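FOG-3 protein (Caenorhabditis elegans, PDB 5TD6) specifies sperm fate in the nematode germ line as part of an RNA-binding multimer, and is represented here by its BTG/Tob domain. Local coordinates at residues Y2-E7 with P109-D114; G26-E31 with S68-A73; N34-H39 with R56-T61; W44-P49 with A92-V97. The protein carries 2 engineered substitutions. All blocks are in the same frame, centred on the assembly; numbering follows the deposited sequence. Where two conformers were deposited one is given.

Contacts 1, 3 and 4 all reach the antiparallel sheet of the BTG/Tob domain, whereas contact 2 lies away from it. Contacts 1 and 4 have centres about 9 Å apart and share a strand pairing, with W111 O and V97 N 2.8 Å apart. Contact 3 lies about 14 Å, centre to centre, from each of them. It meets contact 1 where V37 and L36 pack on Y2 and V5, and contact 4 through R56, whose NH2 is 2.6 Å from N93 OD1. Helix 22-41 serves both contact 3 and contact 2, whose centres are about 13 Å apart. Contacts 2 and 4, centres about 24 Å apart, lie on opposite sides of the chain's centre.

Contact 1: Y2-E7 with P109-D114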
loop_
_atom_site.group_PDB
_atom_site.type_symbol
_atom_site.label_atom_id
_atom_site.label_comp_id
_atom_site.label_asym_id
_atom_site.label_seq_id
_atom_site.Cartn_x
_atom_site.Cartn_y
_atom_site.Cartn_z
ATOM N N TYR B 2 0.235 13.255 -2.481
ATOM C CA TYR B 2 -0.808 12.293 -2.832
ATOM C C TYR B 2 -0.388 10.863 -2.514
ATOM O O TYR B 2 -1.212 10.043 -2.082
ATOM C CB TYR B 2 -1.184 12.455 -4.312
ATOM C CG TYR B 2 -1.809 13.807 -4.548
ATOM C CD1 TYR B 2 -3.119 14.061 -4.169
ATOM C CD2 TYR B 2 -1.074 14.848 -5.099
ATOM C CE1 TYR B 2 -3.690 15.311 -4.358
ATOM C CE2 TYR B 2 -1.637 16.095 -5.292
ATOM C CZ TYR B 2 -2.943 16.318 -4.917
ATOM O OH TYR B 2 -3.497 17.553 -5.111
ATOM N N THR B 3 0.893 10.579 -2.728
ATOM C CA THR B 3 1.496 9.306 -2.303
ATOM C C THR B 3 1.211 9.048 -0.820
ATOM O O THR B 3 0.705 7.980 -0.445
ATOM C CB THR B 3 3.019 9.319 -2.517
ATOM O OG1 THR B 3 3.309 9.571 -3.894
ATOM C CG2 THR B 3 3.679 7.999 -2.075
ATOM N N GLU B 4 1.535 10.030 0.023
ATOM C CA GLU B 4 1.388 9.849 1.467
ATOM C C GLU B 4 -0.076 9.650 1.856
ATOM O O GLU B 4 -0.400 8.780 2.667
ATOM C CB GLU B 4 1.986 11.039 2.228
ATOM C CG GLU B 4 3.499 11.149 2.149
ATOM C CD GLU B 4 3.987 11.927 0.906
ATOM O OE1 GLU B 4 3.180 12.263 0.001
ATOM O OE2 GLU B 4 5.193 12.191 0.839
ATOM N N VAL B 5 -0.962 10.448 1.270
ATOM C CA VAL B 5 -2.394 10.312 1.531
ATOM C C VAL B 5 -2.872 8.937 1.102
ATOM O O VAL B 5 -3.640 8.299 1.792
ATOM C CB VAL B 5 -3.231 11.381 0.781
ATOM C CG1 VAL B 5 -4.682 11.032 0.842
ATOM C CG2 VAL B 5 -2.984 12.783 1.364
ATOM N N ARG B 6 -2.405 8.481 -0.052
ATOM C CA ARG B 6 -2.831 7.175 -0.528
ATOM C C ARG B 6 -2.360 6.083 0.421
ATOM O O ARG B 6 -3.108 5.139 0.688
ATOM C CB ARG B 6 -2.306 6.889 -1.940
ATOM C CG ARG B 6 -2.749 5.524 -2.471
ATOM C CD ARG B 6 -2.133 5.225 -3.837
ATOM N NE ARG B 6 -0.687 5.055 -3.752
ATOM C CZ ARG B 6 0.198 5.849 -4.353
ATOM N NH1 ARG B 6 -0.213 6.881 -5.084
ATOM N NH2 ARG B 6 1.498 5.615 -4.221
ATOM N N GLU B 7 -1.121 6.198 0.919
ATOM C CA GLU B 7 -0.620 5.203 1.866
ATOM C C GLU B 7 -1.427 5.229 3.178
ATOM O O GLU B 7 -1.696 4.174 3.760
ATOM C CB GLU B 7 0.865 5.418 2.151
ATOM C CG GLU B 7 1.786 5.086 0.949
ATOM C CD GLU B 7 1.624 3.665 0.487
ATOM O OE1 GLU B 7 1.527 2.773 1.351
ATOM O OE2 GLU B 7 1.580 3.436 -0.736
ATOM N N PRO B 109 6.557 2.438 11.058
ATOM C CA PRO B 109 6.403 3.044 9.737
ATOM C C PRO B 109 5.290 2.411 8.945
ATOM O O PRO B 109 5.106 1.196 8.977
ATOM C CB PRO B 109 7.770 2.793 9.061
ATOM C CG PRO B 109 8.337 1.615 9.787
ATOM C CD PRO B 109 7.824 1.693 11.202
ATOM N N ILE B 110 4.529 3.257 8.261
ATOM C CA ILE B 110 3.536 2.812 7.305
ATOM C C ILE B 110 4.135 2.948 5.887
ATOM O O ILE B 110 4.033 2.044 5.056
ATOM C CB ILE B 110 2.239 3.632 7.392
ATOM C CG1 ILE B 110 1.545 3.397 8.745
ATOM C CG2 ILE B 110 1.342 3.269 6.198
ATOM C CD1 ILE B 110 0.393 4.404 9.042
ATOM N N TRP B 111 4.764 4.086 5.630
ATOM C CA TRP B 111 5.475 4.314 4.372
ATOM C C TRP B 111 6.589 5.337 4.553
ATOM O O TRP B 111 6.435 6.324 5.293
ATOM C CB TRP B 111 4.508 4.771 3.271
ATOM C CG TRP B 111 5.187 5.016 1.901
ATOM C CD1 TRP B 111 5.473 4.085 0.936
ATOM C CD2 TRP B 111 5.648 6.275 1.387
ATOM N NE1 TRP B 111 6.074 4.692 -0.152
ATOM C CE2 TRP B 111 6.193 6.035 0.102
ATOM C CE3 TRP B 111 5.656 7.584 1.890
ATOM C CZ2 TRP B 111 6.735 7.052 -0.681
ATOM C CZ3 TRP B 111 6.196 8.596 1.107
ATOM C CH2 TRP B 111 6.719 8.328 -0.164
ATOM N N ILE B 112 7.710 5.074 3.880
ATOM C CA ILE B 112 8.881 5.942 3.838
ATOM C C ILE B 112 9.344 6.028 2.397
ATOM O O ILE B 112 9.476 5.007 1.712
ATOM C CB ILE B 112 10.059 5.421 4.713
ATOM C CG1 ILE B 112 9.632 5.210 6.176
ATOM C CG2 ILE B 112 11.248 6.404 4.680
ATOM C CD1 ILE B 112 10.835 5.007 7.127
ATOM N N GLY B 113 9.580 7.241 1.928
ATOM C CA GLY B 113 10.031 7.418 0.561
ATOM C C GLY B 113 10.428 8.847 0.260
ATOM O O GLY B 113 10.554 9.684 1.162
ATOM N N ASP B 114 10.618 9.105 -1.028
ATOM C CA ASP B 114 11.068 10.396 -1.556
ATOM C C ASP B 114 9.982 11.426 -1.250
ATOM O O ASP B 114 8.801 11.153 -1.477
ATOM C CB ASP B 114 11.331 10.235 -3.074
ATOM C CG ASP B 114 12.043 11.426 -3.723
ATOM O OD1 ASP B 114 11.824 12.588 -3.343
ATOM O OD2 ASP B 114 12.813 11.176 -4.675
HETATM O O HOH W 1 6.118 11.838 -1.522
HETATM O O HOH W 2 3.545 1.306 2.432
#
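W111 swings its CG to the position opposite its own backbone N (chi1 -179°), which carries the indole across to helix 2-13, where T3 turns its methyl the same way and E7 folds back at chi2 (-58°). T3 CG2 and E7 CG thus arrive over one face of the indole as two CH-pi contacts: T3 CG2 stands 3.7 Å from the centroid of the six-membered ring, and E7 CG 3.9 Å from that of the five-membered ring. The carboxylate of E7 is tilted only 25° from the ring plane, while E4 brings OE2 obliquely to W111 CZ3. On the other face lies G113 N, 3.6 Å above the plane; a side chain at G113 would run into W111 CZ2. F17 of the second subunit also meets the W111 ring, with the planes steeply inclined.

Water 2, in the plane of the indole at its edge, bridges the segments by donating to E7 OE1 at 2.7 Å and to I110 O at 2.8 Å. Water 1 lies within bonding distance of E4 OE2 and D114 O, with other acceptors competing for its protons. E4 OE1 accepts from M1 N and E4 OE2 from G95 N, while T3 OG1 is bonded to D118. Replacing W111 with an alanine would probably leave T3 CG2 and E7 CG without the surface they pack on and open a gap between helix and strand.

I110 and W111 both face V97 and form a classic beta bulge beside strand 96-100. W111 packs on one side of helix 2-13, while Y2 and V5 of that helix pack on V37 and L36 of helix 22-41.

Contact 2: G26-E31 with S68-A73; sequences GIFGAE and SSAEEA
Apolar packing joins I27 and F28 of helix 22-41 to A73, just past helix 65-71. A73 CB lies 3.5 Å from I27 CG2 and 3.6 Å from F28 N, so it presses on the backbone as well as on a side chain. F28 holds its ring opposite its backbone N about the first torsion (chi1 168°), which brings the CD1-CE1 edge up to S69 and A70. There S69 CB comes obliquely to F28 CE1 at 3.7 Å, and A70 N lies in the ring plane at the edge, 3.6 Å from F28 CD1.

In this part of the BTG/Tob domain the C-terminal end of helix 65-71 is set against an early turn of helix 22-41. V12 and C13 of helix 2-13 also touch F28, making its ring a meeting point of three helices.

The polar side chains meet without hydrogen bonds between the segments. S69 OG spends its hydrogen bond on C65 O within its own helix and merely touches the E31 backbone. E31 and E72, both bent at chi2, run obliquely past each other and touch through their aliphatic parts, E31 CG 3.6 Å from E72 CB. E31 OE1 is 3.5 Å from E72 CG and 4.2 Å from E72 OE1, which probably costs some electrostatic energy.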
loop_
_atom_site.group_PDB
_atom_site.type_symbol
_atom_site.label_atom_id
_atom_site.label_comp_id
_atom_site.label_asym_id
_atom_site.label_seq_id
_atom_site.Cartn_x
_atom_site.Cartn_y
_atom_site.Cartn_z
ATOM N N GLY B 26 -14.359 1.478 -1.324
ATOM C CA GLY B 26 -13.695 2.297 -2.329
ATOM C C GLY B 26 -14.094 3.757 -2.255
ATOM O O GLY B 26 -13.290 4.668 -2.514
ATOM N N ILE B 27 -15.345 3.988 -1.888
ATOM C CA ILE B 27 -15.893 5.335 -1.853
ATOM C C ILE B 27 -15.477 5.980 -0.538
ATOM O O ILE B 27 -15.206 7.177 -0.465
ATOM C CB ILE B 27 -17.436 5.311 -2.035
ATOM C CG1 ILE B 27 -17.772 4.825 -3.445
ATOM C CG2 ILE B 27 -18.055 6.685 -1.807
ATOM C CD1 ILE B 27 -19.226 4.537 -3.672
ATOM N N PHE B 28 -15.396 5.162 0.501
ATOM C CA PHE B 28 -14.864 5.625 1.767
ATOM C C PHE B 28 -13.417 6.098 1.615
ATOM O O PHE B 28 -13.040 7.148 2.132
ATOM C CB PHE B 28 -14.953 4.519 2.805
ATOM C CG PHE B 28 -14.183 4.801 4.050
ATOM C CD1 PHE B 28 -14.740 5.559 5.074
ATOM C CD2 PHE B 28 -12.892 4.312 4.200
ATOM C CE1 PHE B 28 -14.025 5.807 6.244
ATOM C CE2 PHE B 28 -12.165 4.563 5.363
ATOM C CZ PHE B 28 -12.727 5.313 6.385
ATOM N N GLY B 29 -12.609 5.324 0.900
ATOM C CA GLY B 29 -11.207 5.669 0.756
ATOM C C GLY B 29 -11.029 6.930 -0.072
ATOM O O GLY B 29 -10.139 7.749 0.182
ATOM N N ALA B 30 -11.880 7.091 -1.078
ATOM C CA ALA B 30 -11.809 8.271 -1.931
ATOM C C ALA B 30 -12.162 9.516 -1.126
ATOM O O ALA B 30 -11.467 10.525 -1.195
ATOM C CB ALA B 30 -12.729 8.124 -3.122
ATOM N N GLU B 31 -13.227 9.425 -0.341
ATOM C CA GLU B 31 -13.660 10.534 0.508
ATOM C C GLU B 31 -12.637 10.893 1.582
ATOM O O GLU B 31 -12.376 12.069 1.840
ATOM C CB GLU B 31 -14.994 10.206 1.166
ATOM C CG GLU B 31 -16.158 10.333 0.225
ATOM C CD GLU B 31 -16.313 11.756 -0.287
ATOM O OE1 GLU B 31 -16.356 12.691 0.541
ATOM O OE2 GLU B 31 -16.373 11.936 -1.518
ATOM N N SER B 68 -17.359 10.900 9.081
ATOM C CA SER B 68 -17.909 11.697 7.996
ATOM C C SER B 68 -17.553 11.092 6.636
ATOM O O SER B 68 -18.336 11.175 5.707
ATOM C CB SER B 68 -17.420 13.141 8.099
ATOM O OG SER B 68 -16.043 13.208 7.830
ATOM N N SER B 69 -16.391 10.453 6.517
ATOM C CA SER B 69 -16.071 9.746 5.273
ATOM C C SER B 69 -16.984 8.548 5.058
ATOM O O SER B 69 -17.362 8.251 3.922
ATOM C CB SER B 69 -14.616 9.287 5.255
ATOM O OG SER B 69 -13.753 10.407 5.132
ATOM N N ALA B 70 -17.325 7.865 6.150
ATOM C CA ALA B 70 -18.268 6.755 6.116
ATOM C C ALA B 70 -19.640 7.220 5.612
ATOM O O ALA B 70 -20.186 6.668 4.651
ATOM C CB ALA B 70 -18.393 6.129 7.500
ATOM N N GLU B 71 -20.178 8.241 6.274
ATOM C CA GLU B 71 -21.437 8.874 5.891
ATOM C C GLU B 71 -21.481 9.168 4.395
ATOM O O GLU B 71 -22.441 8.808 3.714
ATOM C CB GLU B 71 -21.635 10.167 6.696
ATOM C CG GLU B 71 -22.984 10.842 6.515
ATOM C CD GLU B 71 -22.890 12.356 6.627
ATOM O OE1 GLU B 71 -23.181 12.902 7.710
ATOM O OE2 GLU B 71 -22.513 13.006 5.626
ATOM N N GLU B 72 -20.424 9.791 3.879
ATOM C CA GLU B 72 -20.365 10.176 2.467
ATOM C C GLU B 72 -20.382 8.976 1.524
ATOM O O GLU B 72 -20.573 9.132 0.319
ATOM C CB GLU B 72 -19.109 11.017 2.187
ATOM C CG GLU B 72 -19.219 12.491 2.553
ATOM C CD GLU B 72 -20.363 13.192 1.842
ATOM O OE1 GLU B 72 -20.520 12.997 0.615
ATOM O OE2 GLU B 72 -21.118 13.926 2.520
ATOM N N ALA B 73 -20.173 7.783 2.070
ATOM C CA ALA B 73 -20.051 6.581 1.251
ATOM C C ALA B 73 -21.223 5.625 1.456
ATOM O O ALA B 73 -21.192 4.480 0.996
ATOM C CB ALA B 73 -18.729 5.869 1.554
#

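Contact 3: N34-H39 with R56-T61; sequences NYLVSH and RMINTT
The H39 imidazole presents its edge to the end of helix 53-56, with NE2 3.8 Å from R56 O and, more distantly, 4.5 Å from M57 O. Both carbonyl oxygens lie near the ring plane, but these are contacts by proximity and not hydrogen bonds. Over one face of the imidazole stands Y35 OH, 3.6 Å above its centre, while H39 CB in turn lies over a face of the Y35 ring, offset to its rim. I58 CG2 approaches the imidazole obliquely. H39 reaches across because its CG is turned opposite the backbone N (chi1 -175°), which places the ring beside R56 O.

Apolar contact is slight: L36 CD2 and I58 CD1 approach to 4.3 Å, and both side chains also rest on L8 of helix 2-13. I58 has two conformers, so the contacts of its side chain are less certain. R56 contributes mainly its backbone here, since its side chain leads away to a dense set of acceptors, notably N93 OD1, A92 O and N51 O. Farther along, N59 OD1 accepts from T61 N at 2.8 Å in the plane of the amide carbonyl, with an N-H...O angle of 151°, and also from T62 N.

That bond defines an Asx turn, which carries the chain out of the short strand 58-59. The contact is an instance of helix-on-sheet packing in the BTG/Tob domain, with helix 22-41 lying against a strand that pairs antiparallel with 89-93.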
loop_
_atom_site.group_PDB
_atom_site.type_symbol
_atom_site.label_atom_id
_atom_site.label_comp_id
_atom_site.label_asym_id
_atom_site.label_seq_id
_atom_site.Cartn_x
_atom_site.Cartn_y
_atom_site.Cartn_z
ATOM N N ASN B 34 -9.749 12.684 -0.050
ATOM C CA ASN B 34 -10.043 14.085 -0.319
ATOM C C ASN B 34 -9.966 14.943 0.944
ATOM O O ASN B 34 -9.331 15.995 0.922
ATOM C CB ASN B 34 -11.415 14.225 -0.980
ATOM C CG ASN B 34 -11.463 13.576 -2.352
ATOM O OD1 ASN B 34 -10.420 13.328 -2.966
ATOM N ND2 ASN B 34 -12.670 13.291 -2.838
ATOM N N TYR B 35 -10.590 14.497 2.038
ATOM C CA TYR B 35 -10.503 15.229 3.302
ATOM C C TYR B 35 -9.057 15.445 3.704
ATOM O O TYR B 35 -8.681 16.520 4.165
ATOM C CB TYR B 35 -11.220 14.507 4.454
ATOM C CG TYR B 35 -10.833 15.057 5.830
ATOM C CD1 TYR B 35 -11.521 16.134 6.392
ATOM C CD2 TYR B 35 -9.776 14.507 6.561
ATOM C CE1 TYR B 35 -11.172 16.646 7.633
ATOM C CE2 TYR B 35 -9.411 15.021 7.804
ATOM C CZ TYR B 35 -10.120 16.086 8.337
ATOM O OH TYR B 35 -9.769 16.589 9.572
ATOM N N LEU B 36 -8.258 14.400 3.568
ATOM C CA LEU B 36 -6.882 14.454 4.040
ATOM C C LEU B 36 -6.071 15.442 3.219
ATOM O O LEU B 36 -5.229 16.168 3.759
ATOM C CB LEU B 36 -6.228 13.072 3.984
ATOM C CG LEU B 36 -6.724 12.069 5.028
ATOM C CD1 LEU B 36 -5.980 10.754 4.882
ATOM C CD2 LEU B 36 -6.599 12.623 6.470
ATOM N N VAL B 37 -6.311 15.449 1.912
ATOM C CA VAL B 37 -5.619 16.381 1.046
ATOM C C VAL B 37 -5.920 17.811 1.493
ATOM O O VAL B 37 -5.011 18.626 1.665
ATOM C CB VAL B 37 -5.973 16.177 -0.444
ATOM C CG1 VAL B 37 -5.453 17.346 -1.279
ATOM C CG2 VAL B 37 -5.351 14.894 -0.950
ATOM N N SER B 38 -7.189 18.098 1.737
ATOM C CA SER B 38 -7.575 19.411 2.234
ATOM C C SER B 38 -6.909 19.738 3.578
ATOM O O SER B 38 -6.375 20.822 3.765
ATOM C CB SER B 38 -9.094 19.483 2.361
ATOM O OG SER B 38 -9.475 20.369 3.401
ATOM N N HIS B 39 -6.930 18.773 4.491
ATOM C CA HIS B 39 -6.421 18.910 5.854
ATOM C C HIS B 39 -4.899 19.082 5.888
ATOM O O HIS B 39 -4.364 19.755 6.772
ATOM C CB HIS B 39 -6.856 17.673 6.668
ATOM C CG HIS B 39 -6.517 17.720 8.132
ATOM N ND1 HIS B 39 -6.959 18.720 8.975
ATOM C CD2 HIS B 39 -5.834 16.848 8.914
ATOM C CE1 HIS B 39 -6.530 18.479 10.203
ATOM N NE2 HIS B 39 -5.848 17.347 10.193
ATOM N N ARG B 56 -1.427 17.806 11.531
ATOM C CA ARG B 56 -1.888 16.847 10.532
ATOM C C ARG B 56 -2.299 15.513 11.126
ATOM O O ARG B 56 -3.079 14.774 10.519
ATOM C CB ARG B 56 -0.799 16.635 9.472
ATOM C CG ARG B 56 -0.670 17.820 8.512
ATOM C CD ARG B 56 0.266 17.513 7.335
ATOM N NE ARG B 56 1.580 17.063 7.778
ATOM C CZ ARG B 56 2.659 17.836 7.800
ATOM N NH1 ARG B 56 2.570 19.106 7.409
ATOM N NH2 ARG B 56 3.821 17.343 8.205
ATOM N N MET B 57 -1.781 15.205 12.311
ATOM C CA MET B 57 -2.018 13.903 12.917
ATOM C C MET B 57 -3.507 13.623 13.069
ATOM O O MET B 57 -4.303 14.532 13.309
ATOM C CB MET B 57 -1.332 13.812 14.283
ATOM C CG MET B 57 -2.099 14.453 15.420
ATOM S SD MET B 57 -1.186 14.380 16.977
ATOM C CE MET B 57 -2.496 13.914 18.113
ATOM N N ILE B 58 -3.883 12.364 12.893
ATOM C CA ILE B 58 -5.277 11.995 13.095
ATOM C C ILE B 58 -5.375 10.852 14.086
ATOM O O ILE B 58 -4.409 10.130 14.329
ATOM C CB ILE B 58 -5.991 11.596 11.784
ATOM C CG1 ILE B 58 -5.334 10.370 11.152
ATOM C CG2 ILE B 58 -6.044 12.775 10.816
ATOM C CD1 ILE B 58 -5.910 10.009 9.804
ATOM N N ASN B 59 -6.548 10.746 14.701
ATOM C CA ASN B 59 -6.850 9.772 15.754
ATOM C C ASN B 59 -8.062 8.943 15.331
ATOM O O ASN B 59 -9.123 9.500 15.033
ATOM C CB ASN B 59 -7.106 10.509 17.071
ATOM C CG ASN B 59 -7.328 9.574 18.257
ATOM O OD1 ASN B 59 -8.220 8.715 18.252
ATOM N ND2 ASN B 59 -6.511 9.753 19.287
ATOM N N THR B 60 -7.915 7.620 15.292
ATOM C CA THR B 60 -8.972 6.768 14.746
ATOM C C THR B 60 -10.279 6.848 15.545
ATOM O O THR B 60 -11.352 6.476 15.054
ATOM C CB THR B 60 -8.533 5.294 14.672
ATOM O OG1 THR B 60 -8.188 4.822 15.980
ATOM C CG2 THR B 60 -7.335 5.131 13.724
ATOM N N THR B 61 -10.191 7.346 16.770
ATOM C CA THR B 61 -11.378 7.488 17.598
ATOM C C THR B 61 -11.938 8.910 17.557
ATOM O O THR B 61 -13.125 9.111 17.284
ATOM C CB THR B 61 -11.081 7.119 19.059
ATOM O OG1 THR B 61 -10.784 5.718 19.149
ATOM C CG2 THR B 61 -12.280 7.445 19.937
#

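Contact 4: W44-P49 with A92-V97; sequences WDVNHP and ANPGHV. Engineered in segment 44-49: N47 (natural residue His).
N93 and P49 meet at a common donor, R56 NH2, which gives a hydrogen bond to N93 OD1 and a weak one to P49 O; R56 NE donates to A92 O. P49 O comes within 3.2 Å of N93 CG without bonding to that amide, whose ND2 pairs with E53. N93 N donates to H96 O at 2.7 Å, and with H96 N to N93 O this closes a type II turn that holds P94 up to W44 and P49. P94 lays its ring on the W44 indole: CD sits 3.7 Å from the centroid of the six-membered ring and only 9° off its normal, a CH-pi contact, while P94 CG stands over the same face nearer the five-membered ring, 3.5 Å from W44 CE2. With chi1 at -154°, W44 lays its indole against P94 of the turn, and its far corner reaches the strand, CZ3 3.3 Å from A92 O.

P49 CB packs 3.4 Å from P94 O, and V46 CA meets P94 CB. A glycine at W44 would probably leave the face of P94 without its aromatic partner and open a gap between the loop and the hairpin.

The loop itself is shaped by D45, whose O accepts from H48 N in a type I turn and whose OD1 accepts from N47 N, an engineered residue, in an Asx turn; H48 ND1 bonds weakly to D45 OD2. In the fold, this loop between helices 22-41 and 53-56 packs against the type II turn joining strands 89-93 and 96-100, with E4 of helix 2-13 and R56 also touching W44.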
loop_
_atom_site.group_PDB
_atom_site.type_symbol
_atom_site.label_atom_id
_atom_site.label_comp_id
_atom_site.label_asym_id
_atom_site.label_seq_id
_atom_site.Cartn_x
_atom_site.Cartn_y
_atom_site.Cartn_z
ATOM N N TRP B 44 1.831 21.416 4.414
ATOM C CA TRP B 44 2.742 20.503 3.710
ATOM C C TRP B 44 3.963 21.240 3.151
ATOM O O TRP B 44 3.843 22.072 2.252
ATOM C CB TRP B 44 1.999 19.790 2.582
ATOM C CG TRP B 44 2.572 18.453 2.210
ATOM C CD1 TRP B 44 3.387 18.178 1.147
ATOM C CD2 TRP B 44 2.342 17.204 2.877
ATOM N NE1 TRP B 44 3.691 16.833 1.121
ATOM C CE2 TRP B 44 3.056 16.216 2.169
ATOM C CE3 TRP B 44 1.600 16.823 3.999
ATOM C CZ2 TRP B 44 3.063 14.876 2.565
ATOM C CZ3 TRP B 44 1.606 15.474 4.385
ATOM C CH2 TRP B 44 2.320 14.531 3.672
ATOM N N ASP B 45 5.135 20.927 3.687
ATOM C CA ASP B 45 6.383 21.531 3.223
ATOM C C ASP B 45 7.435 20.435 3.036
ATOM O O ASP B 45 8.011 19.942 4.001
ATOM C CB ASP B 45 6.849 22.606 4.219
ATOM C CG ASP B 45 8.207 23.219 3.867
ATOM O OD1 ASP B 45 8.834 22.862 2.841
ATOM O OD2 ASP B 45 8.642 24.098 4.634
ATOM N N VAL B 46 7.687 20.059 1.785
ATOM C CA VAL B 46 8.554 18.909 1.522
ATOM C C VAL B 46 9.974 19.148 2.002
ATOM O O VAL B 46 10.691 18.193 2.280
ATOM C CB VAL B 46 8.579 18.533 0.025
ATOM C CG1 VAL B 46 7.207 18.061 -0.414
ATOM C CG2 VAL B 46 9.036 19.709 -0.834
ATOM N N ASN B 47 10.377 20.418 2.110
ATOM C CA ASN B 47 11.723 20.751 2.584
ATOM C C ASN B 47 11.839 20.640 4.097
ATOM O O ASN B 47 12.941 20.548 4.630
ATOM C CB ASN B 47 12.124 22.156 2.114
ATOM C CG ASN B 47 12.313 22.219 0.609
ATOM O OD1 ASN B 47 12.701 21.231 -0.002
ATOM N ND2 ASN B 47 12.046 23.370 0.011
ATOM N N HIS B 48 10.701 20.642 4.791
ATOM C CA HIS B 48 10.704 20.417 6.233
ATOM C C HIS B 48 9.553 19.494 6.617
ATOM O O HIS B 48 8.486 19.951 7.003
ATOM C CB HIS B 48 10.628 21.752 6.989
ATOM C CG HIS B 48 11.779 22.667 6.699
ATOM N ND1 HIS B 48 11.749 23.604 5.689
ATOM C CD2 HIS B 48 13.011 22.753 7.257
ATOM C CE1 HIS B 48 12.906 24.242 5.649
ATOM N NE2 HIS B 48 13.691 23.742 6.590
ATOM N N PRO B 49 9.777 18.178 6.508
ATOM C CA PRO B 49 8.716 17.182 6.716
ATOM C C PRO B 49 8.026 17.289 8.081
ATOM O O PRO B 49 6.840 16.981 8.180
ATOM C CB PRO B 49 9.456 15.840 6.581
ATOM C CG PRO B 49 10.684 16.158 5.727
ATOM C CD PRO B 49 11.066 17.566 6.126
ATOM N N ALA B 92 1.079 11.771 8.935
ATOM C CA ALA B 92 1.497 11.805 7.546
ATOM C C ALA B 92 2.302 13.076 7.323
ATOM O O ALA B 92 1.783 14.185 7.454
ATOM C CB ALA B 92 0.300 11.736 6.613
ATOM N N ASN B 93 3.587 12.890 7.027
ATOM C CA ASN B 93 4.522 13.948 6.686
ATOM C C ASN B 93 5.098 13.701 5.286
ATOM O O ASN B 93 5.075 12.564 4.804
ATOM C CB ASN B 93 5.678 13.993 7.688
ATOM C CG ASN B 93 5.237 14.352 9.095
ATOM O OD1 ASN B 93 4.209 15.003 9.297
ATOM N ND2 ASN B 93 6.039 13.944 10.082
ATOM N N PRO B 94 5.654 14.744 4.649
ATOM C CA PRO B 94 6.412 14.505 3.414
ATOM C C PRO B 94 7.422 13.361 3.600
ATOM O O PRO B 94 8.250 13.407 4.503
ATOM C CB PRO B 94 7.104 15.844 3.163
ATOM C CG PRO B 94 6.158 16.864 3.765
ATOM C CD PRO B 94 5.579 16.185 4.987
ATOM N N GLY B 95 7.299 12.320 2.787
ATOM C CA GLY B 95 8.238 11.211 2.833
ATOM C C GLY B 95 7.983 10.188 3.925
ATOM O O GLY B 95 8.705 9.197 4.017
ATOM N N HIS B 96 6.950 10.395 4.744
ATOM C CA HIS B 96 6.867 9.631 5.991
ATOM C C HIS B 96 5.473 9.542 6.587
ATOM O O HIS B 96 4.935 10.520 7.112
ATOM C CB HIS B 96 7.803 10.233 7.036
ATOM C CG HIS B 96 8.090 9.317 8.185
ATOM N ND1 HIS B 96 8.539 9.772 9.406
ATOM C CD2 HIS B 96 7.979 7.973 8.301
ATOM C CE1 HIS B 96 8.720 8.744 10.217
ATOM N NE2 HIS B 96 8.382 7.641 9.573
ATOM N N VAL B 97 4.898 8.353 6.493
ATOM C CA VAL B 97 3.610 8.065 7.094
ATOM C C VAL B 97 3.872 7.007 8.152
ATOM O O VAL B 97 4.634 6.050 7.921
ATOM C CB VAL B 97 2.598 7.564 6.053
ATOM C CG1 VAL B 97 1.210 7.364 6.685
ATOM C CG2 VAL B 97 2.519 8.540 4.903
#